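Local coordinates for protein nuclear hormone receptor FTZ-F1 (Drosophila melanogaster, PDB 2XHS) that acts in transcription as an NR5A-type nuclear receptor, its ligand-binding domain forming a complex with a peptide of Fushi tarazu, at residues A[22-27]-A[96-101]. Numbering follows the deposited sequence.
Sequences IDDREW and HLHHRI
Trp27 and His99 reach toward each other from opposite directions and lie face to face in an offset stack. The tryptophan six-membered ring and the imidazole are nearly parallel, their planes 8° apart, with centroids separated by 3.8 Å. His99 NE2 lies over the indole near its rim, 3.4 Å from Trp27 CD2, while CE3 of the tryptophan sits beneath the centre of the imidazole. Trp27 has CG anti to the backbone N (chi1 -167°), which carries the indole across to the other helix. A broad indole suits this place because it offers a wide flat face on which the imidazole can lie. The opposite face of His99 is covered by its neighbour His98, whose ND1 lies 3.4 Å above the ring plane, leaving His99 sandwiched; a histidine suits this position because its flat aromatic ring can be stacked on both faces. Replacing Trp27 with an alanine would probably open a gap beneath His99 and leave its imidazole freer to turn.

The contact joins the first turn of helix 24-39 to the C-terminal end of helix 77-102 within the antiparallel helical sandwich of a nuclear receptor ligand-binding domain. Asp23 occupies the N-cap, its OD1 accepting a weak bond from Arg25 N.

Asp24 brings its carboxylate to the histidine pair, a short aspartate being enough to reach the edge of His98 from the first helical turn. OD1 approaches His98 in the ring plane at the edge, 2.9 Å from CE1, though the carboxylate is turned 48° from that ring. The same oxygen lies 3.6 Å from His99 CE1. No hydrogen bond spans the segments, but the acidic group would probably favour positive charge on either imidazole. Asp24 OD2 accepts a weak hydrogen bond from Asn103 ND2, and His98 stacks on Tyr151 of helix 148-159.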
loop_
_atom_site.group_PDB
_atom_site.type_symbol
_atom_site.label_atom_id
_atom_site.label_comp_id
_atom_site.label_asym_id
_atom_site.label_seq_id
_atom_site.Cartn_x
_atom_site.Cartn_y
_atom_site.Cartn_z
ATOM N N ILE A 22 -6.486 -6.430 8.406
ATOM C CA ILE A 22 -5.520 -5.409 8.646
ATOM C C ILE A 22 -5.095 -5.388 10.078
ATOM O O ILE A 22 -5.910 -5.279 10.956
ATOM C CB ILE A 22 -6.132 -4.071 8.356
ATOM C CG1 ILE A 22 -6.752 -4.084 6.980
ATOM C CG2 ILE A 22 -5.112 -3.034 8.366
ATOM C CD1 ILE A 22 -5.796 -4.324 5.926
ATOM N N ASP A 23 -3.805 -5.490 10.327
ATOM C CA ASP A 23 -3.307 -5.242 11.646
ATOM C C ASP A 23 -2.410 -4.049 11.523
ATOM O O ASP A 23 -1.290 -4.176 11.142
ATOM C CB ASP A 23 -2.511 -6.421 12.150
ATOM C CG ASP A 23 -2.509 -6.522 13.649
ATOM O OD1 ASP A 23 -2.508 -5.490 14.323
ATOM O OD2 ASP A 23 -2.485 -7.641 14.168
ATOM N N ASP A 24 -2.919 -2.878 11.840
ATOM C CA ASP A 24 -2.142 -1.677 11.772
ATOM C C ASP A 24 -1.032 -1.800 12.753
ATOM O O ASP A 24 0.047 -1.328 12.535
ATOM C CB ASP A 24 -2.968 -0.447 12.126
ATOM C CG ASP A 24 -3.802 0.030 11.005
ATOM O OD1 ASP A 24 -3.585 -0.414 9.889
ATOM O OD2 ASP A 24 -4.664 0.865 11.230
ATOM N N ARG A 25 -1.303 -2.419 13.872
ATOM C CA ARG A 25 -0.304 -2.469 14.902
ATOM C C ARG A 25 0.938 -3.186 14.475
ATOM O O ARG A 25 2.034 -2.784 14.795
ATOM C CB ARG A 25 -0.877 -3.120 16.138
ATOM C CG ARG A 25 -1.458 -2.128 17.102
ATOM C CD ARG A 25 -1.537 -2.698 18.488
ATOM N NE ARG A 25 -2.821 -2.387 19.085
ATOM C CZ ARG A 25 -3.695 -3.298 19.476
ATOM N NH1 ARG A 25 -3.403 -4.577 19.372
ATOM N NH2 ARG A 25 -4.849 -2.930 19.996
ATOM N N GLU A 26 0.749 -4.273 13.776
ATOM C CA GLU A 26 1.849 -5.057 13.329
ATOM C C GLU A 26 2.679 -4.247 12.382
ATOM O O GLU A 26 3.882 -4.333 12.369
ATOM C CB GLU A 26 1.335 -6.282 12.641
ATOM C CG GLU A 26 2.269 -7.408 12.658
ATOM C CD GLU A 26 1.632 -8.615 12.088
ATOM O OE1 GLU A 26 0.408 -8.590 11.915
ATOM O OE2 GLU A 26 2.339 -9.601 11.818
ATOM N N TRP A 27 2.024 -3.463 11.562
ATOM C CA TRP A 27 2.738 -2.674 10.611
ATOM C C TRP A 27 3.640 -1.676 11.239
ATOM O O TRP A 27 4.759 -1.559 10.864
ATOM C CB TRP A 27 1.736 -1.904 9.804
ATOM C CG TRP A 27 2.284 -1.295 8.609
ATOM C CD1 TRP A 27 2.399 -1.866 7.408
ATOM C CD2 TRP A 27 2.780 0.023 8.476
ATOM N NE1 TRP A 27 2.937 -1.001 6.523
ATOM C CE2 TRP A 27 3.178 0.176 7.161
ATOM C CE3 TRP A 27 2.922 1.091 9.343
ATOM C CZ2 TRP A 27 3.705 1.338 6.691
ATOM C CZ3 TRP A 27 3.453 2.225 8.881
ATOM C CH2 TRP A 27 3.833 2.354 7.570
ATOM N N HIS A 96 0.561 4.217 2.958
ATOM C CA HIS A 96 1.151 5.347 3.622
ATOM C C HIS A 96 0.138 6.420 3.803
ATOM O O HIS A 96 0.130 7.120 4.747
ATOM C CB HIS A 96 2.390 5.843 2.914
ATOM C CG HIS A 96 3.416 6.392 3.849
ATOM N ND1 HIS A 96 3.534 7.733 4.126
ATOM C CD2 HIS A 96 4.340 5.774 4.609
ATOM C CE1 HIS A 96 4.497 7.919 4.997
ATOM N NE2 HIS A 96 5.006 6.746 5.301
ATOM N N LEU A 97 -0.733 6.556 2.853
ATOM C CA LEU A 97 -1.733 7.552 2.982
ATOM C C LEU A 97 -2.546 7.196 4.169
ATOM O O LEU A 97 -2.951 8.030 4.904
ATOM C CB LEU A 97 -2.574 7.595 1.741
ATOM C CG LEU A 97 -2.071 8.677 0.830
ATOM C CD1 LEU A 97 -2.699 8.527 -0.456
ATOM C CD2 LEU A 97 -2.449 9.960 1.404
ATOM N N HIS A 98 -2.790 5.931 4.357
ATOM C CA HIS A 98 -3.579 5.492 5.470
ATOM C C HIS A 98 -2.988 5.767 6.827
ATOM O O HIS A 98 -3.651 6.178 7.713
ATOM C CB HIS A 98 -3.746 4.017 5.291
ATOM C CG HIS A 98 -4.235 3.289 6.488
ATOM N ND1 HIS A 98 -3.547 2.252 7.050
ATOM C CD2 HIS A 98 -5.377 3.399 7.183
ATOM C CE1 HIS A 98 -4.223 1.776 8.066
ATOM N NE2 HIS A 98 -5.337 2.459 8.168
ATOM N N HIS A 99 -1.737 5.458 7.008
ATOM C CA HIS A 99 -1.083 5.674 8.265
ATOM C C HIS A 99 -0.856 7.089 8.632
ATOM O O HIS A 99 -0.891 7.457 9.759
ATOM C CB HIS A 99 0.185 4.879 8.306
ATOM C CG HIS A 99 -0.061 3.420 8.335
ATOM N ND1 HIS A 99 -0.486 2.767 9.456
ATOM C CD2 HIS A 99 0.006 2.493 7.367
ATOM C CE1 HIS A 99 -0.649 1.496 9.185
ATOM N NE2 HIS A 99 -0.354 1.302 7.923
ATOM N N ARG A 100 -0.542 7.880 7.650
ATOM C CA ARG A 100 -0.266 9.240 7.899
ATOM C C ARG A 100 -1.508 9.866 8.412
ATOM O O ARG A 100 -1.462 10.719 9.252
ATOM C CB ARG A 100 0.160 9.906 6.625
ATOM C CG ARG A 100 1.343 10.758 6.777
ATOM C CD ARG A 100 1.308 11.850 5.792
ATOM N NE ARG A 100 2.339 12.839 6.034
ATOM C CZ ARG A 100 2.279 14.079 5.603
ATOM N NH1 ARG A 100 1.252 14.477 4.908
ATOM N NH2 ARG A 100 3.247 14.909 5.852
ATOM N N ILE A 101 -2.634 9.494 7.850
ATOM C CA ILE A 101 -3.870 10.083 8.286
ATOM C C ILE A 101 -4.515 9.413 9.447
ATOM O O ILE A 101 -4.861 10.044 10.402
ATOM C CB ILE A 101 -4.916 9.984 7.228
ATOM C CG1 ILE A 101 -4.745 11.053 6.181
ATOM C CG2 ILE A 101 -6.208 10.202 7.841
ATOM C CD1 ILE A 101 -5.357 10.721 4.909
#